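Local coordinates for copper-transporting ATPase PAA1, chloroplastic (Arabidopsis thaliana, PDB 5LBD), which uses ATP to move monovalent copper across the plastid envelope into the stroma, this chain being its nucleotide-binding N-domain, at residues 82-88 and 116-122; 32-37 and 75-79; 7-12 and 24-30. The protein carries 2 engineered substitutions. All blocks are in the same frame, centred on the assembly; numbering follows the deposited sequence.

From the N terminus, strand 7-11 runs along one edge of the antiparallel sheet. The chain then turns back, and helix 26-37 crosses that strand at contact 3, closing the first loop. The same helix carries on over the sheet. Its last turns pack on strand 74-79 in contact 2, which closes a longer loop holding helix 43-52. Strand 82-87 follows directly, pairs with strand 74-79, and in contact 1 pairs with strand 115-120 after two more helices. The three loops come in series; none nests in another. Contacts 2 and 3 pin one helix at two places, while contact 1 zips the middle of the sheet beneath it.

Contact 1 of 3, residues 82-88 and 116-122; sequences KRVTVGT and VYIGVDN
Thr85 and Gly119 pair across two antiparallel strands in the middle of the N-domain sheet. Thr85 N donates to Gly119 O, and Gly119 N returns a bond to Thr85 O at 3.0 Å. Thr85 OG1 is the bump here. Chi1 of 53° sets it between the backbone N and the carbonyl carbon, which puts it against Gly119. It lies 3.1 Å from Gly119 CA and takes a weak second bond from Gly119 N. Glycine provides the hollow, since a CB there would clash. Gly87 and Tyr117 form the next hydrogen-bonded pair, with both carbonyls met in their planes. The edge of the Tyr117 ring comes up to Gly87 O.

The face bearing Val84, Val86, Ile118 and Val120 turns toward helix 26-37. There Ile118 CD1 fits against both methyls of Val86, 3.8 Å from CG1. Lys82 runs alongside Val120, its CD 3.7 Å from Val120 CG1, and its NZ bonds to Asn80 O.

Just past strand 115-120, Asp121 folds back over Arg83. Asp121 OD1 takes a nearly straight bond from Arg83 N, 2.9 Å at 172°, from above the carboxylate plane. Arg83 NE lies 4.2 Å from Asp121 OD1, an opposite charge without a bond. With an alanine here, Arg83 N would probably lose its mate and the guanidinium a nearby negative charge. Arg83 NH2 reaches His95 O, with Asp121 CA over one guanidinium face.

Contact 2 of 3, residues 32-37 and 75-79; sequences LAAAVE and AVAIV
Val36 and Val79 carry this helix-on-sheet packing, in which residues 32-37 of helix 26-37 cross residues 75-79 of strand 74-79 at 111°, the axes of these segments 7.9 Å apart at the closest. The contact is almost wholly methyl against methyl. Val36 points at the strand and splits its two branches. CG1 lies 3.9 Å from Ala75 CB, and CG2 reaches Ala77 CB and Val79 CG2. The small alanines probably allow the close approach at this end.

Val79 answers from the other end. With CG1 anti to the backbone N (chi1 -178°), it sets that methyl 3.7 Å from Ala35 CB and 3.9 Å from Leu32 CD2. Its CG2 also touches Ala35 CB, which therefore sits against both branches.

One polar group borders the patch. Glu37 bends at chi2 and brings OE2 to 4.0 Å from Ala75 CB, a plain packing contact.

The strand spends its backbone bonds on its neighbours instead, Ala75 pairing with Val86 and Ala77 with Val84. Val36 also touches Val84, which carries the patch on to the next strand. With shape and apolar burial alone joining helix and strand, the fit of the branched side chains probably sets how they sit together.

Contact 3 of 3, residues 7-12 and 24-30; sequences VTEVII and WSEVEVL
A helix laid across an edge strand forms this corner of the N-domain core, where Val10 of strand 7-11 packs against the first turn of helix 26-37. Residues 7-11 and 26-30 cross at 102°. Val10 points at the helix and fills the groove between Glu26, Val29 and Leu30. Its CG1, anti to the backbone N (chi1 -177°), comes 4.1 Å from Val29 CG1. Its CG2 lies 3.9 Å from both CG and CD2 of Leu30. Val10 CB rests against the CB of Glu26. Back at the start of the strand, Val7 CG1 approaches Leu30 CD2 more loosely, at 4.3 Å.

Ile12 makes the second half of the contact, just past the strand. Its CD1 slides past Val29 CG2 at 3.8 Å, the two side chains running in opposite directions. Its CG1 leans on the aliphatic part of Glu26, 3.7 Å from CG, and its CG2 sits 3.3 Å from Trp24 O. The carboxylate of Glu26 extends past Val10 O, but both are acceptors and do not bond.

The helix start is held by a capping box. Glu28 N donates to Ser25 OG, and Ser25 N donates to Glu28 OE2 at 2.8 Å. This box is likely to steady the first turn, which carries Glu26 and Val29.

A classic beta bulge sets Thr8 and Glu9 together opposite Arg129 of strand 123-130, and Glu9 forms a salt bridge with Arg129. Val29 also meets Ala126 and Ile118 of strands 123-130 and 115-120, while helix 43-52 borders the other end, where Ala51 touches Val7 and Ala52 touches Leu30. Ile11 turns away from helix 26-37 and packs on Leu103 and Ala106 of helix 101-107.

Contact 1 of 3, residues 82-88 and 116-122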
loop_
_atom_site.group_PDB
_atom_site.type_symbol
_atom_site.label_atom_id
_atom_site.label_comp_id
_atom_site.label_asym_id
_atom_site.label_seq_id
_atom_site.Cartn_x
_atom_site.Cartn_y
_atom_site.Cartn_z
ATOM N N LYS A 82 7.067 10.750 -3.032
ATOM C CA LYS A 82 7.076 9.471 -3.721
ATOM C C LYS A 82 5.686 9.158 -4.235
ATOM O O LYS A 82 4.699 9.410 -3.546
ATOM C CB LYS A 82 7.556 8.348 -2.788
ATOM C CG LYS A 82 8.992 8.499 -2.370
ATOM C CD LYS A 82 9.324 7.525 -1.257
ATOM C CE LYS A 82 8.877 8.047 0.105
ATOM N NZ LYS A 82 9.640 9.262 0.486
ATOM N N ARG A 83 5.604 8.537 -5.423
ATOM C CA ARG A 83 4.325 8.055 -5.940
ATOM C C ARG A 83 4.044 6.684 -5.341
ATOM O O ARG A 83 4.677 5.694 -5.720
ATOM C CB ARG A 83 4.348 7.956 -7.464
ATOM C CG ARG A 83 4.867 9.193 -8.169
ATOM C CD ARG A 83 4.731 9.105 -9.726
ATOM N NE ARG A 83 5.558 8.057 -10.343
ATOM C CZ ARG A 83 5.141 6.813 -10.581
ATOM N NH1 ARG A 83 3.895 6.440 -10.267
ATOM N NH2 ARG A 83 5.979 5.940 -11.139
ATOM N N VAL A 84 3.081 6.615 -4.431
ATOM C CA VAL A 84 2.804 5.403 -3.667
ATOM C C VAL A 84 1.481 4.848 -4.169
ATOM O O VAL A 84 0.462 5.539 -4.112
ATOM C CB VAL A 84 2.757 5.665 -2.156
ATOM C CG1 VAL A 84 2.393 4.390 -1.422
ATOM C CG2 VAL A 84 4.084 6.181 -1.669
ATOM N N THR A 85 1.494 3.611 -4.661
ATOM C CA THR A 85 0.303 2.948 -5.158
ATOM C C THR A 85 -0.074 1.823 -4.214
ATOM O O THR A 85 0.784 1.147 -3.650
ATOM C CB THR A 85 0.502 2.368 -6.550
ATOM O OG1 THR A 85 1.666 1.539 -6.539
ATOM C CG2 THR A 85 0.674 3.490 -7.537
ATOM N N VAL A 86 -1.374 1.598 -4.078
ATOM C CA VAL A 86 -1.943 0.558 -3.247
ATOM C C VAL A 86 -3.053 -0.095 -4.054
ATOM O O VAL A 86 -4.069 0.553 -4.334
ATOM C CB VAL A 86 -2.506 1.100 -1.941
ATOM C CG1 VAL A 86 -3.000 -0.002 -1.120
ATOM C CG2 VAL A 86 -1.456 1.920 -1.181
ATOM N N GLY A 87 -2.874 -1.350 -4.445
ATOM C CA GLY A 87 -3.925 -1.985 -5.222
ATOM C C GLY A 87 -3.529 -3.302 -5.824
ATOM O O GLY A 87 -2.686 -4.022 -5.282
ATOM N N THR A 88 -4.213 -3.656 -6.909
ATOM C CA THR A 88 -3.904 -4.906 -7.569
ATOM C C THR A 88 -2.499 -4.870 -8.163
ATOM O O THR A 88 -1.908 -3.813 -8.387
ATOM C CB THR A 88 -4.874 -5.193 -8.725
ATOM O OG1 THR A 88 -4.708 -4.189 -9.723
ATOM C CG2 THR A 88 -6.304 -5.216 -8.262
ATOM N N VAL A 116 -3.085 -6.942 -1.250
ATOM C CA VAL A 116 -2.818 -5.739 -2.024
ATOM C C VAL A 116 -1.319 -5.612 -2.249
ATOM O O VAL A 116 -0.493 -6.108 -1.473
ATOM C CB VAL A 116 -3.396 -4.473 -1.350
ATOM C CG1 VAL A 116 -4.857 -4.696 -1.014
ATOM C CG2 VAL A 116 -2.625 -4.112 -0.106
ATOM N N TYR A 117 -0.972 -4.980 -3.358
ATOM C CA TYR A 117 0.400 -4.696 -3.722
ATOM C C TYR A 117 0.674 -3.214 -3.497
ATOM O O TYR A 117 -0.217 -2.370 -3.663
ATOM C CB TYR A 117 0.680 -5.090 -5.172
ATOM C CG TYR A 117 0.667 -6.602 -5.388
ATOM C CD1 TYR A 117 -0.504 -7.278 -5.552
ATOM C CD2 TYR A 117 1.841 -7.329 -5.325
ATOM C CE1 TYR A 117 -0.539 -8.664 -5.713
ATOM C CE2 TYR A 117 1.822 -8.724 -5.510
ATOM C CZ TYR A 117 0.616 -9.364 -5.690
ATOM O OH TYR A 117 0.536 -10.722 -5.851
ATOM N N ILE A 118 1.919 -2.920 -3.182
ATOM C CA ILE A 118 2.389 -1.580 -2.899
ATOM C C ILE A 118 3.501 -1.251 -3.875
ATOM O O ILE A 118 4.521 -1.953 -3.930
ATOM C CB ILE A 118 2.900 -1.447 -1.467
ATOM C CG1 ILE A 118 1.883 -2.001 -0.458
ATOM C CG2 ILE A 118 3.212 0.003 -1.189
ATOM C CD1 ILE A 118 0.528 -1.389 -0.542
ATOM N N GLY A 119 3.313 -0.176 -4.641
ATOM C CA GLY A 119 4.377 0.375 -5.451
ATOM C C GLY A 119 4.873 1.677 -4.846
ATOM O O GLY A 119 4.094 2.456 -4.273
ATOM N N VAL A 120 6.163 1.932 -5.023
ATOM C CA VAL A 120 6.783 3.190 -4.619
ATOM C C VAL A 120 7.621 3.648 -5.794
ATOM O O VAL A 120 8.607 2.990 -6.149
ATOM C CB VAL A 120 7.636 3.056 -3.350
ATOM C CG1 VAL A 120 8.149 4.403 -2.966
ATOM C CG2 VAL A 120 6.786 2.522 -2.237
ATOM N N ASP A 121 7.182 4.718 -6.455
ATOM C CA ASP A 121 7.783 5.158 -7.712
ATOM C C ASP A 121 7.838 3.975 -8.685
ATOM O O ASP A 121 6.786 3.415 -9.016
ATOM C CB ASP A 121 9.155 5.792 -7.447
ATOM C CG ASP A 121 9.042 7.164 -6.742
ATOM O OD1 ASP A 121 8.025 7.876 -6.941
ATOM O OD2 ASP A 121 9.969 7.542 -5.992
ATOM N N ASN A 122 9.017 3.574 -9.168
ATOM C CA ASN A 122 9.076 2.493 -10.142
ATOM C C ASN A 122 9.403 1.146 -9.514
ATOM O O ASN A 122 9.759 0.210 -10.230
ATOM C CB ASN A 122 10.058 2.845 -11.246
ATOM C CG ASN A 122 9.489 3.886 -12.199
ATOM O OD1 ASN A 122 9.876 5.053 -12.166
ATOM N ND2 ASN A 122 8.559 3.466 -13.046
HETATM O O HOH W 1 4.172 4.053 -8.331
HETATM O O HOH W 2 8.005 9.442 -9.991
#

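Contact 2 of 3, residues 32-37 and 75-79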
loop_
_atom_site.group_PDB
_atom_site.type_symbol
_atom_site.label_atom_id
_atom_site.label_comp_id
_atom_site.label_asym_id
_atom_site.label_seq_id
_atom_site.Cartn_x
_atom_site.Cartn_y
_atom_site.Cartn_z
ATOM N N LEU A 32 3.564 4.036 4.550
ATOM C CA LEU A 32 3.347 4.696 3.266
ATOM C C LEU A 32 1.971 4.359 2.724
ATOM O O LEU A 32 1.253 5.226 2.223
ATOM C CB LEU A 32 4.421 4.237 2.277
ATOM C CG LEU A 32 5.834 4.747 2.488
ATOM C CD1 LEU A 32 6.794 3.927 1.667
ATOM C CD2 LEU A 32 5.952 6.202 2.144
ATOM N N ALA A 33 1.601 3.086 2.794
ATOM C CA ALA A 33 0.276 2.702 2.282
ATOM C C ALA A 33 -0.841 3.359 3.092
ATOM O O ALA A 33 -1.835 3.834 2.540
ATOM C CB ALA A 33 0.132 1.190 2.308
ATOM N N ALA A 34 -0.669 3.444 4.407
ATOM C CA ALA A 34 -1.680 4.095 5.218
ATOM C C ALA A 34 -1.839 5.565 4.865
ATOM O O ALA A 34 -2.927 6.110 5.011
ATOM C CB ALA A 34 -1.347 3.946 6.689
ATOM N N ALA A 35 -0.765 6.237 4.458
ATOM C CA ALA A 35 -0.884 7.630 4.064
ATOM C C ALA A 35 -1.771 7.778 2.833
ATOM O O ALA A 35 -2.565 8.714 2.732
ATOM C CB ALA A 35 0.489 8.204 3.778
ATOM N N VAL A 36 -1.645 6.845 1.896
ATOM C CA VAL A 36 -2.538 6.825 0.738
ATOM C C VAL A 36 -3.971 6.556 1.176
ATOM O O VAL A 36 -4.917 7.187 0.674
ATOM C CB VAL A 36 -2.048 5.761 -0.263
ATOM C CG1 VAL A 36 -3.018 5.646 -1.475
ATOM C CG2 VAL A 36 -0.654 6.094 -0.744
ATOM N N GLU A 37 -4.146 5.571 2.054
ATOM C CA GLU A 37 -5.455 5.057 2.457
ATOM C C GLU A 37 -6.106 5.841 3.594
ATOM O O GLU A 37 -7.210 5.478 3.991
ATOM C CB GLU A 37 -5.330 3.586 2.878
ATOM C CG GLU A 37 -4.860 2.667 1.766
ATOM C CD GLU A 37 -5.860 2.516 0.656
ATOM O OE1 GLU A 37 -7.086 2.629 0.892
ATOM O OE2 GLU A 37 -5.418 2.325 -0.485
ATOM N N ALA A 75 -5.487 2.720 -5.544
ATOM C CA ALA A 75 -5.335 4.124 -5.224
ATOM C C ALA A 75 -3.876 4.520 -5.334
ATOM O O ALA A 75 -2.974 3.676 -5.341
ATOM C CB ALA A 75 -5.851 4.443 -3.813
ATOM N N VAL A 76 -3.656 5.829 -5.417
ATOM C CA VAL A 76 -2.320 6.408 -5.512
ATOM C C VAL A 76 -2.344 7.788 -4.873
ATOM O O VAL A 76 -3.364 8.489 -4.902
ATOM C CB VAL A 76 -1.859 6.463 -6.992
ATOM C CG1 VAL A 76 -2.831 7.231 -7.830
ATOM C CG2 VAL A 76 -0.431 7.047 -7.123
ATOM N N ALA A 77 -1.222 8.183 -4.274
ATOM C CA ALA A 77 -1.042 9.546 -3.800
ATOM C C ALA A 77 0.450 9.802 -3.787
ATOM O O ALA A 77 1.258 8.879 -3.916
ATOM C CB ALA A 77 -1.685 9.758 -2.414
ATOM N N ILE A 78 0.822 11.053 -3.641
ATOM C CA ILE A 78 2.210 11.405 -3.414
ATOM C C ILE A 78 2.411 11.468 -1.915
ATOM O O ILE A 78 1.742 12.233 -1.222
ATOM C CB ILE A 78 2.577 12.731 -4.073
ATOM C CG1 ILE A 78 2.264 12.674 -5.566
ATOM C CG2 ILE A 78 4.047 13.094 -3.832
ATOM C CD1 ILE A 78 3.041 11.653 -6.318
ATOM N N VAL A 79 3.370 10.695 -1.423
ATOM C CA VAL A 79 3.698 10.691 -0.004
ATOM C C VAL A 79 5.175 10.993 0.115
ATOM O O VAL A 79 6.000 10.257 -0.434
ATOM C CB VAL A 79 3.354 9.344 0.640
ATOM C CG1 VAL A 79 3.647 9.366 2.133
ATOM C CG2 VAL A 79 1.928 9.010 0.395
#

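Contact 3 of 3, residues 7-12 and 24-30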
loop_
_atom_site.group_PDB
_atom_site.type_symbol
_atom_site.label_atom_id
_atom_site.label_comp_id
_atom_site.label_asym_id
_atom_site.label_seq_id
_atom_site.Cartn_x
_atom_site.Cartn_y
_atom_site.Cartn_z
ATOM N N VAL A 7 -4.648 -6.982 8.567
ATOM C CA VAL A 7 -3.331 -7.222 8.008
ATOM C C VAL A 7 -2.715 -8.400 8.731
ATOM O O VAL A 7 -2.699 -8.446 9.969
ATOM C CB VAL A 7 -2.461 -5.970 8.136
ATOM C CG1 VAL A 7 -1.020 -6.282 7.808
ATOM C CG2 VAL A 7 -2.996 -4.864 7.231
ATOM N N THR A 8 -2.218 -9.380 7.974
ATOM C CA THR A 8 -1.535 -10.495 8.618
ATOM C C THR A 8 -0.058 -10.555 8.286
ATOM O O THR A 8 0.760 -10.880 9.157
ATOM C CB THR A 8 -2.204 -11.823 8.251
ATOM O OG1 THR A 8 -2.181 -12.012 6.838
ATOM C CG2 THR A 8 -3.632 -11.826 8.730
ATOM N N GLU A 9 0.313 -10.222 7.062
ATOM C CA GLU A 9 1.687 -10.379 6.630
ATOM C C GLU A 9 2.038 -9.272 5.656
ATOM O O GLU A 9 1.263 -8.956 4.747
ATOM C CB GLU A 9 1.912 -11.733 5.977
ATOM C CG GLU A 9 3.371 -12.029 5.699
ATOM C CD GLU A 9 3.586 -13.424 5.122
ATOM O OE1 GLU A 9 2.578 -14.072 4.772
ATOM O OE2 GLU A 9 4.751 -13.882 5.039
ATOM N N VAL A 10 3.222 -8.706 5.838
ATOM C CA VAL A 10 3.808 -7.779 4.890
ATOM C C VAL A 10 5.065 -8.433 4.352
ATOM O O VAL A 10 5.947 -8.806 5.135
ATOM C CB VAL A 10 4.132 -6.421 5.526
ATOM C CG1 VAL A 10 4.672 -5.467 4.519
ATOM C CG2 VAL A 10 2.872 -5.827 6.173
ATOM N N ILE A 11 5.140 -8.609 3.024
ATOM C CA ILE A 11 6.250 -9.303 2.378
ATOM C C ILE A 11 7.051 -8.304 1.548
ATOM O O ILE A 11 6.474 -7.575 0.732
ATOM C CB ILE A 11 5.734 -10.455 1.505
ATOM C CG1 ILE A 11 4.850 -11.390 2.334
ATOM C CG2 ILE A 11 6.906 -11.228 0.902
ATOM C CD1 ILE A 11 4.186 -12.476 1.553
ATOM N N ILE A 12 8.370 -8.318 1.712
ATOM C CA ILE A 12 9.278 -7.314 1.156
ATOM C C ILE A 12 10.280 -8.007 0.242
ATOM O O ILE A 12 10.931 -8.966 0.666
ATOM C CB ILE A 12 10.049 -6.546 2.245
ATOM C CG1 ILE A 12 9.120 -5.993 3.320
ATOM C CG2 ILE A 12 10.880 -5.441 1.600
ATOM C CD1 ILE A 12 8.161 -5.003 2.814
ATOM N N TRP A 24 12.420 -0.608 1.490
ATOM C CA TRP A 24 11.504 -0.181 2.537
ATOM C C TRP A 24 11.236 -1.357 3.462
ATOM O O TRP A 24 11.062 -2.493 3.005
ATOM C CB TRP A 24 10.190 0.316 1.934
ATOM C CG TRP A 24 10.441 1.326 0.897
ATOM C CD1 TRP A 24 10.574 1.110 -0.457
ATOM C CD2 TRP A 24 10.642 2.718 1.103
ATOM N NE1 TRP A 24 10.852 2.284 -1.085
ATOM C CE2 TRP A 24 10.878 3.292 -0.156
ATOM C CE3 TRP A 24 10.621 3.548 2.224
ATOM C CZ2 TRP A 24 11.103 4.646 -0.328
ATOM C CZ3 TRP A 24 10.847 4.899 2.040
ATOM C CH2 TRP A 24 11.079 5.430 0.782
ATOM N N SER A 25 11.163 -1.079 4.752
ATOM C CA SER A 25 10.882 -2.129 5.713
ATOM C C SER A 25 9.390 -2.434 5.740
ATOM O O SER A 25 8.565 -1.713 5.164
ATOM C CB SER A 25 11.348 -1.704 7.105
ATOM O OG SER A 25 10.461 -0.683 7.551
ATOM N N GLU A 26 9.037 -3.492 6.482
ATOM C CA GLU A 26 7.631 -3.832 6.653
ATOM C C GLU A 26 6.863 -2.672 7.266
ATOM O O GLU A 26 5.761 -2.334 6.801
ATOM C CB GLU A 26 7.486 -5.087 7.505
ATOM C CG GLU A 26 8.068 -6.343 6.842
ATOM C CD GLU A 26 7.842 -7.632 7.609
ATOM O OE1 GLU A 26 6.978 -7.644 8.498
ATOM O OE2 GLU A 26 8.520 -8.653 7.282
ATOM N N VAL A 27 7.411 -2.028 8.297
ATOM C CA VAL A 27 6.637 -0.956 8.917
ATOM C C VAL A 27 6.614 0.287 8.040
ATOM O O VAL A 27 5.620 1.021 8.026
ATOM C CB VAL A 27 7.155 -0.618 10.321
ATOM C CG1 VAL A 27 7.088 -1.838 11.216
ATOM C CG2 VAL A 27 8.563 -0.060 10.270
ATOM N N GLU A 28 7.684 0.551 7.290
ATOM C CA GLU A 28 7.650 1.702 6.400
ATOM C C GLU A 28 6.628 1.515 5.295
ATOM O O GLU A 28 5.955 2.475 4.912
ATOM C CB GLU A 28 9.027 1.933 5.793
ATOM C CG GLU A 28 10.075 2.384 6.816
ATOM C CD GLU A 28 11.470 2.443 6.249
ATOM O OE1 GLU A 28 12.244 3.330 6.662
ATOM O OE2 GLU A 28 11.817 1.570 5.417
ATOM N N VAL A 29 6.524 0.290 4.763
ATOM C CA VAL A 29 5.526 0.000 3.731
ATOM C C VAL A 29 4.129 0.228 4.268
ATOM O O VAL A 29 3.284 0.842 3.595
ATOM C CB VAL A 29 5.695 -1.440 3.213
ATOM C CG1 VAL A 29 4.434 -1.920 2.510
ATOM C CG2 VAL A 29 6.905 -1.484 2.321
ATOM N N LEU A 30 3.873 -0.217 5.500
ATOM C CA LEU A 30 2.566 0.009 6.110
ATOM C C LEU A 30 2.280 1.497 6.274
ATOM O O LEU A 30 1.148 1.961 6.043
ATOM C CB LEU A 30 2.461 -0.685 7.463
ATOM C CG LEU A 30 2.244 -2.176 7.383
ATOM C CD1 LEU A 30 2.339 -2.744 8.756
ATOM C CD2 LEU A 30 0.899 -2.516 6.785
#